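Local coordinates for protein serpin-12 (Manduca sexta, PDB 6CJ7) that controls the prophenoloxidase activation system in larval hemolymph, probably by inhibiting serine proteases as other serpins do, at residues 16-19 against 20-24; 39-42 against 43-47; 258-261 against 262-265. All coordinates share one frame; numbering follows the deposited sequence.

How the contacts relate
Serpin-12 illustrates how short helical ends are tied into a mixed alpha and beta serpin fold. Contact 1 (16-19 with 20-24) opens helix 19-31, contact 2 (39-42 with 43-47) opens helix 40-51, and contact 3 (258-261 with 262-265) leads out of helix 254-260, far later in the chain. The first two have centres 8 Å apart and touch, with Gly21 N 3.3 Å from Thr44 OG1 in a probable hydrogen bond. Contact 3 is a separate site, its centre 21 Å from contact 1 and 25 Å from contact 2. Strand 370-377 packs against both early helix starts, and strand 359-365, paired antiparallel with it, is touched by Ala258 and Leu261 of contact 3.

Contact 1: 16-19 against 20-24; sequences ASTS and FGVNV
Ser19 contributes to the first turn of helix 19-31 chiefly through its carbonyl: Ser19 O accepts from Asn23 N at 2.9 Å, with an N-H...O angle of 166°. The Asn23 side chain leans back along the helix over the same oxygen, its amide carbon CG 3.1 Å from Ser19 O, but the amide nitrogen is badly angled for a bond. With chi1 at 59°, Ser19 OG is tucked between its own N and carbonyl carbon and turned back toward Ala16 O, 3.0 Å away. Thr18 precedes the helix at the N-cap position yet gives no side-chain cap. Its carbonyl does the work instead, Thr18 O taking Val22 N at 3.0 Å almost in line with the C=O, while Val22 CG2 lies 3.5 Å from that oxygen. Phe20 sends its ring away from the preceding residues, toward Ile43 and Leu47 of helix 40-51, and Val24 CG2 lies over one face, offset toward the rim. Phe20 N donates to a water at 3.0 Å, which in turn donates to Ser17 O. The chemistry implies a helix start without the usual side-chain cap: Ser19 N is satisfied by Ala16 O in the leading 3-10 turn, Phe20 N by the water, and Gly21 N by the hydroxyl of Thr44.

Contact 2: 39-42 against 43-47; sequences SPFS and ITILL
The Phe41 ring carries Ile45 CG1 on one face, in a CH-pi contact 4.0 Å from the centroid and 18° off the normal, displaced toward the CE1 and CZ rim, where Ile45 CD1 also touches. Phe41 CG stands anti to the backbone N (chi1 173°), which lays the ring alongside the Ile45 chain one turn further on. Val80 and Asn81 of helix 70-85 and Ile370 and Leu372 of strand 370-377 also pack on Phe41. Just before it, at the start of the helix, is an N-cap: Ser39 OG accepts from Ser42 N at 3.0 Å with a nearly straight bond, and the same hydroxyl is hydrogen-bonded to Leu372 O, while His320 NE2 pairs with Ser39 N. In serpins this buried start of a helix beneath the main sheet belongs to the shutter region. Pro40, which has no N-H to satisfy, follows the cap. Pro40 O is gripped twice, by Thr44 N at 3.0 Å and Thr44 OG1 at 2.7 Å, from opposite faces of the carbonyl plane. Ile43 N donates to Ser39 O, beside which Ile43 CG1 packs at 3.4 Å.

Contact 3: 258-261 against 262-265; sequences ASFL and DLPP
Phe260 and Leu263 adopt nearly the same first torsion, CG anti to the carbonyl carbon (chi1 -65° and -73°), and across the turn between them this sets the two side chains side by side, pointing the same way. Leu263 CD1 does the touching: it lies 4.1 Å from Phe260 CB and reaches the CD1 corner of the ring obliquely. Leu263 CG rests 3.4 Å from Phe260 O, so the leucine also covers the carbonyl that holds the turn. That turn is a type I beta turn, closed by Leu263 N donating to Phe260 O at 3.2 Å. The donor stands well above the carbonyl plane, as does Asp262 N over Ser259 O, where the bond is 2.9 Å long. Together with Leu261 N on Ala258 O, these make three successive bonds spanning three residues, the tight winding of a 3-10 turn. From Leu263 on the backbone becomes extended. The turn also brings Asp262 CB within 3.4 Å of Ser259 O. Replacing Leu263 with an alanine would probably leave Phe260 CB and the nearby ring corner without their apolar neighbour and Phe260 O less covered. On its other sides Phe260 packs on Val222 and Ile235 and meets His215 edge-to-face. Leu261 reaches Val224, Ile235 and Trp364, so residues 258-261 lie against strands 220-226, 232-239 and 359-365, and the turn hands the chain on to strand 265-282 at the protein surface.

Contact 1: 16-19 against 20-24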
loop_
_atom_site.group_PDB
_atom_site.type_symbol
_atom_site.label_atom_id
_atom_site.label_comp_id
_atom_site.label_asym_id
_atom_site.label_seq_id
_atom_site.Cartn_x
_atom_site.Cartn_y
_atom_site.Cartn_z
ATOM N N ALA A 16 -7.187 6.126 -11.190
ATOM C CA ALA A 16 -6.491 5.479 -12.303
ATOM C C ALA A 16 -4.979 5.501 -12.127
ATOM O O ALA A 16 -4.281 4.622 -12.652
ATOM C CB ALA A 16 -6.855 6.149 -13.630
ATOM N N SER A 17 -4.448 6.490 -11.403
ATOM C CA SER A 17 -2.997 6.619 -11.304
ATOM C C SER A 17 -2.360 5.418 -10.616
ATOM O O SER A 17 -1.212 5.081 -10.917
ATOM C CB SER A 17 -2.622 7.900 -10.564
ATOM O OG SER A 17 -3.126 7.890 -9.243
ATOM N N THR A 18 -3.063 4.779 -9.676
ATOM C CA THR A 18 -2.510 3.625 -8.980
ATOM C C THR A 18 -3.100 2.304 -9.468
ATOM O O THR A 18 -2.996 1.288 -8.766
ATOM C CB THR A 18 -2.698 3.764 -7.462
ATOM O OG1 THR A 18 -4.082 3.953 -7.148
ATOM C CG2 THR A 18 -1.890 4.945 -6.923
ATOM N N SER A 19 -3.669 2.287 -10.679
ATOM C CA SER A 19 -4.282 1.063 -11.192
ATOM C C SER A 19 -3.296 -0.106 -11.228
ATOM O O SER A 19 -3.679 -1.244 -10.931
ATOM C CB SER A 19 -4.865 1.305 -12.580
ATOM O OG SER A 19 -3.850 1.740 -13.468
ATOM N N PHE A 20 -2.030 0.138 -11.596
ATOM C CA PHE A 20 -1.062 -0.960 -11.604
ATOM C C PHE A 20 -0.961 -1.606 -10.224
ATOM O O PHE A 20 -1.014 -2.839 -10.091
ATOM C CB PHE A 20 0.315 -0.473 -12.056
ATOM C CG PHE A 20 1.366 -1.545 -11.990
ATOM C CD1 PHE A 20 1.363 -2.566 -12.907
ATOM C CD2 PHE A 20 2.327 -1.536 -10.996
ATOM C CE1 PHE A 20 2.311 -3.577 -12.849
ATOM C CE2 PHE A 20 3.283 -2.546 -10.927
ATOM C CZ PHE A 20 3.270 -3.557 -11.864
ATOM N N GLY A 21 -0.797 -0.779 -9.186
ATOM C CA GLY A 21 -0.674 -1.301 -7.832
ATOM C C GLY A 21 -1.914 -2.044 -7.365
ATOM O O GLY A 21 -1.812 -3.042 -6.651
ATOM N N VAL A 22 -3.107 -1.559 -7.740
ATOM C CA VAL A 22 -4.327 -2.300 -7.403
ATOM C C VAL A 22 -4.343 -3.658 -8.102
ATOM O O VAL A 22 -4.720 -4.674 -7.499
ATOM C CB VAL A 22 -5.578 -1.473 -7.744
ATOM C CG1 VAL A 22 -6.847 -2.271 -7.464
ATOM C CG2 VAL A 22 -5.600 -0.208 -6.924
ATOM N N ASN A 23 -3.952 -3.692 -9.385
ATOM C CA ASN A 23 -3.874 -4.954 -10.123
ATOM C C ASN A 23 -2.899 -5.922 -9.458
ATOM O O ASN A 23 -3.169 -7.129 -9.370
ATOM C CB ASN A 23 -3.449 -4.695 -11.572
ATOM C CG ASN A 23 -4.441 -3.838 -12.347
ATOM O OD1 ASN A 23 -5.628 -3.813 -12.051
ATOM N ND2 ASN A 23 -3.943 -3.153 -13.378
ATOM N N VAL A 24 -1.755 -5.413 -8.988
ATOM C CA VAL A 24 -0.793 -6.259 -8.283
ATOM C C VAL A 24 -1.423 -6.842 -7.026
ATOM O O VAL A 24 -1.320 -8.047 -6.757
ATOM C CB VAL A 24 0.486 -5.472 -7.956
ATOM C CG1 VAL A 24 1.376 -6.272 -6.984
ATOM C CG2 VAL A 24 1.263 -5.158 -9.263
HETATM O O HOH W 1 -0.945 2.708 -12.648
#

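Contact 2: 39-42 against 43-47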
loop_
_atom_site.group_PDB
_atom_site.type_symbol
_atom_site.label_atom_id
_atom_site.label_comp_id
_atom_site.label_asym_id
_atom_site.label_seq_id
_atom_site.Cartn_x
_atom_site.Cartn_y
_atom_site.Cartn_z
ATOM N N SER A 39 0.331 -1.569 -0.350
ATOM C CA SER A 39 -0.003 -0.206 -0.764
ATOM C C SER A 39 0.006 -0.086 -2.279
ATOM O O SER A 39 1.087 -0.134 -2.879
ATOM C CB SER A 39 0.983 0.791 -0.167
ATOM O OG SER A 39 0.744 2.096 -0.723
ATOM N N PRO A 40 -1.142 0.094 -2.944
ATOM C CA PRO A 40 -1.098 0.380 -4.390
ATOM C C PRO A 40 -0.269 1.604 -4.714
ATOM O O PRO A 40 0.387 1.644 -5.767
ATOM C CB PRO A 40 -2.575 0.575 -4.760
ATOM C CG PRO A 40 -3.314 -0.241 -3.711
ATOM C CD PRO A 40 -2.523 -0.023 -2.444
ATOM N N PHE A 41 -0.264 2.597 -3.820
ATOM C CA PHE A 41 0.568 3.784 -3.998
ATOM C C PHE A 41 2.055 3.419 -4.064
ATOM O O PHE A 41 2.750 3.778 -5.029
ATOM C CB PHE A 41 0.257 4.773 -2.863
ATOM C CG PHE A 41 1.148 5.969 -2.819
ATOM C CD1 PHE A 41 1.092 6.927 -3.821
ATOM C CD2 PHE A 41 2.036 6.148 -1.776
ATOM C CE1 PHE A 41 1.918 8.041 -3.786
ATOM C CE2 PHE A 41 2.862 7.261 -1.729
ATOM C CZ PHE A 41 2.798 8.209 -2.734
ATOM N N SER A 42 2.552 2.672 -3.070
ATOM C CA SER A 42 3.973 2.330 -3.034
ATOM C C SER A 42 4.369 1.472 -4.224
ATOM O O SER A 42 5.467 1.623 -4.766
ATOM C CB SER A 42 4.322 1.570 -1.751
ATOM O OG SER A 42 3.951 2.266 -0.591
ATOM N N ILE A 43 3.508 0.534 -4.613
ATOM C CA ILE A 43 3.856 -0.354 -5.720
ATOM C C ILE A 43 3.895 0.427 -7.028
ATOM O O ILE A 43 4.766 0.197 -7.876
ATOM C CB ILE A 43 2.872 -1.538 -5.780
ATOM C CG1 ILE A 43 3.007 -2.389 -4.525
ATOM C CG2 ILE A 43 3.104 -2.362 -7.043
ATOM C CD1 ILE A 43 1.911 -3.429 -4.358
ATOM N N THR A 44 2.967 1.370 -7.210
ATOM C CA THR A 44 2.987 2.204 -8.408
ATOM C C THR A 44 4.201 3.130 -8.411
ATOM O O THR A 44 4.847 3.306 -9.454
ATOM C CB THR A 44 1.678 3.003 -8.512
ATOM O OG1 THR A 44 0.560 2.105 -8.470
ATOM C CG2 THR A 44 1.619 3.774 -9.827
ATOM N N ILE A 45 4.540 3.707 -7.247
ATOM C CA ILE A 45 5.702 4.598 -7.144
ATOM C C ILE A 45 6.969 3.871 -7.570
ATOM O O ILE A 45 7.823 4.434 -8.271
ATOM C CB ILE A 45 5.834 5.151 -5.708
ATOM C CG1 ILE A 45 4.781 6.222 -5.441
ATOM C CG2 ILE A 45 7.239 5.732 -5.485
ATOM C CD1 ILE A 45 5.155 7.578 -6.001
ATOM N N LEU A 46 7.115 2.609 -7.151
ATOM C CA LEU A 46 8.252 1.797 -7.565
ATOM C C LEU A 46 8.398 1.802 -9.082
ATOM O O LEU A 46 9.470 2.115 -9.625
ATOM C CB LEU A 46 8.045 0.372 -7.028
ATOM C CG LEU A 46 9.068 -0.741 -7.250
ATOM C CD1 LEU A 46 8.966 -1.400 -8.616
ATOM C CD2 LEU A 46 10.434 -0.194 -7.028
ATOM N N LEU A 47 7.316 1.465 -9.788
ATOM C CA LEU A 47 7.395 1.349 -11.243
ATOM C C LEU A 47 7.512 2.715 -11.909
ATOM O O LEU A 47 8.257 2.860 -12.888
ATOM C CB LEU A 47 6.169 0.619 -11.785
ATOM C CG LEU A 47 6.087 -0.906 -11.848
ATOM C CD1 LEU A 47 7.289 -1.384 -12.649
ATOM C CD2 LEU A 47 6.071 -1.580 -10.479
#

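Contact 3: 258-261 against 262-265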
loop_
_atom_site.group_PDB
_atom_site.type_symbol
_atom_site.label_atom_id
_atom_site.label_comp_id
_atom_site.label_asym_id
_atom_site.label_seq_id
_atom_site.Cartn_x
_atom_site.Cartn_y
_atom_site.Cartn_z
ATOM N N ALA A 258 -14.265 5.039 -5.228
ATOM C CA ALA A 258 -14.321 6.500 -5.233
ATOM C C ALA A 258 -15.751 7.004 -5.069
ATOM O O ALA A 258 -15.988 7.993 -4.366
ATOM C CB ALA A 258 -13.702 7.051 -6.518
ATOM N N SER A 259 -16.723 6.322 -5.689
ATOM C CA SER A 259 -18.124 6.716 -5.560
ATOM C C SER A 259 -18.646 6.576 -4.136
ATOM O O SER A 259 -19.622 7.248 -3.781
ATOM C CB SER A 259 -19.004 5.886 -6.498
ATOM O OG SER A 259 -19.338 4.633 -5.914
ATOM N N PHE A 260 -18.033 5.714 -3.315
ATOM C CA PHE A 260 -18.504 5.538 -1.946
ATOM C C PHE A 260 -18.358 6.819 -1.133
ATOM O O PHE A 260 -19.093 7.021 -0.161
ATOM C CB PHE A 260 -17.746 4.391 -1.272
ATOM C CG PHE A 260 -17.994 3.041 -1.896
ATOM C CD1 PHE A 260 -19.140 2.792 -2.636
ATOM C CD2 PHE A 260 -17.075 2.020 -1.736
ATOM C CE1 PHE A 260 -19.359 1.540 -3.207
ATOM C CE2 PHE A 260 -17.278 0.771 -2.310
ATOM C CZ PHE A 260 -18.423 0.531 -3.037
ATOM N N LEU A 261 -17.422 7.695 -1.511
ATOM C CA LEU A 261 -17.276 8.976 -0.830
ATOM C C LEU A 261 -18.446 9.916 -1.100
ATOM O O LEU A 261 -18.563 10.947 -0.427
ATOM C CB LEU A 261 -15.958 9.644 -1.239
ATOM C CG LEU A 261 -14.629 9.057 -0.737
ATOM C CD1 LEU A 261 -14.715 8.642 0.721
ATOM C CD2 LEU A 261 -14.157 7.880 -1.593
ATOM N N ASP A 262 -19.318 9.585 -2.052
ATOM C CA ASP A 262 -20.508 10.374 -2.335
ATOM C C ASP A 262 -21.766 9.794 -1.703
ATOM O O ASP A 262 -22.856 10.338 -1.911
ATOM C CB ASP A 262 -20.707 10.502 -3.849
ATOM C CG ASP A 262 -19.561 11.215 -4.525
ATOM O OD1 ASP A 262 -19.001 12.144 -3.907
ATOM O OD2 ASP A 262 -19.217 10.843 -5.667
ATOM N N LEU A 263 -21.641 8.708 -0.944
ATOM C CA LEU A 263 -22.804 8.119 -0.301
ATOM C C LEU A 263 -23.371 9.081 0.740
ATOM O O LEU A 263 -22.611 9.765 1.435
ATOM C CB LEU A 263 -22.435 6.795 0.364
ATOM C CG LEU A 263 -22.168 5.605 -0.556
ATOM C CD1 LEU A 263 -21.519 4.478 0.227
ATOM C CD2 LEU A 263 -23.475 5.148 -1.194
ATOM N N PRO A 264 -24.696 9.154 0.874
ATOM C CA PRO A 264 -25.272 10.043 1.875
ATOM C C PRO A 264 -25.033 9.495 3.269
ATOM O O PRO A 264 -24.852 8.279 3.452
ATOM C CB PRO A 264 -26.770 10.045 1.522
ATOM C CG PRO A 264 -26.992 8.688 0.960
ATOM C CD PRO A 264 -25.727 8.346 0.197
ATOM N N PRO A 265 -24.999 10.353 4.281
ATOM C CA PRO A 265 -24.806 9.856 5.645
ATOM C C PRO A 265 -25.990 9.004 6.078
ATOM O O PRO A 265 -27.146 9.314 5.774
ATOM C CB PRO A 265 -24.699 11.140 6.481
ATOM C CG PRO A 265 -24.405 12.229 5.495
ATOM C CD PRO A 265 -25.099 11.821 4.236
#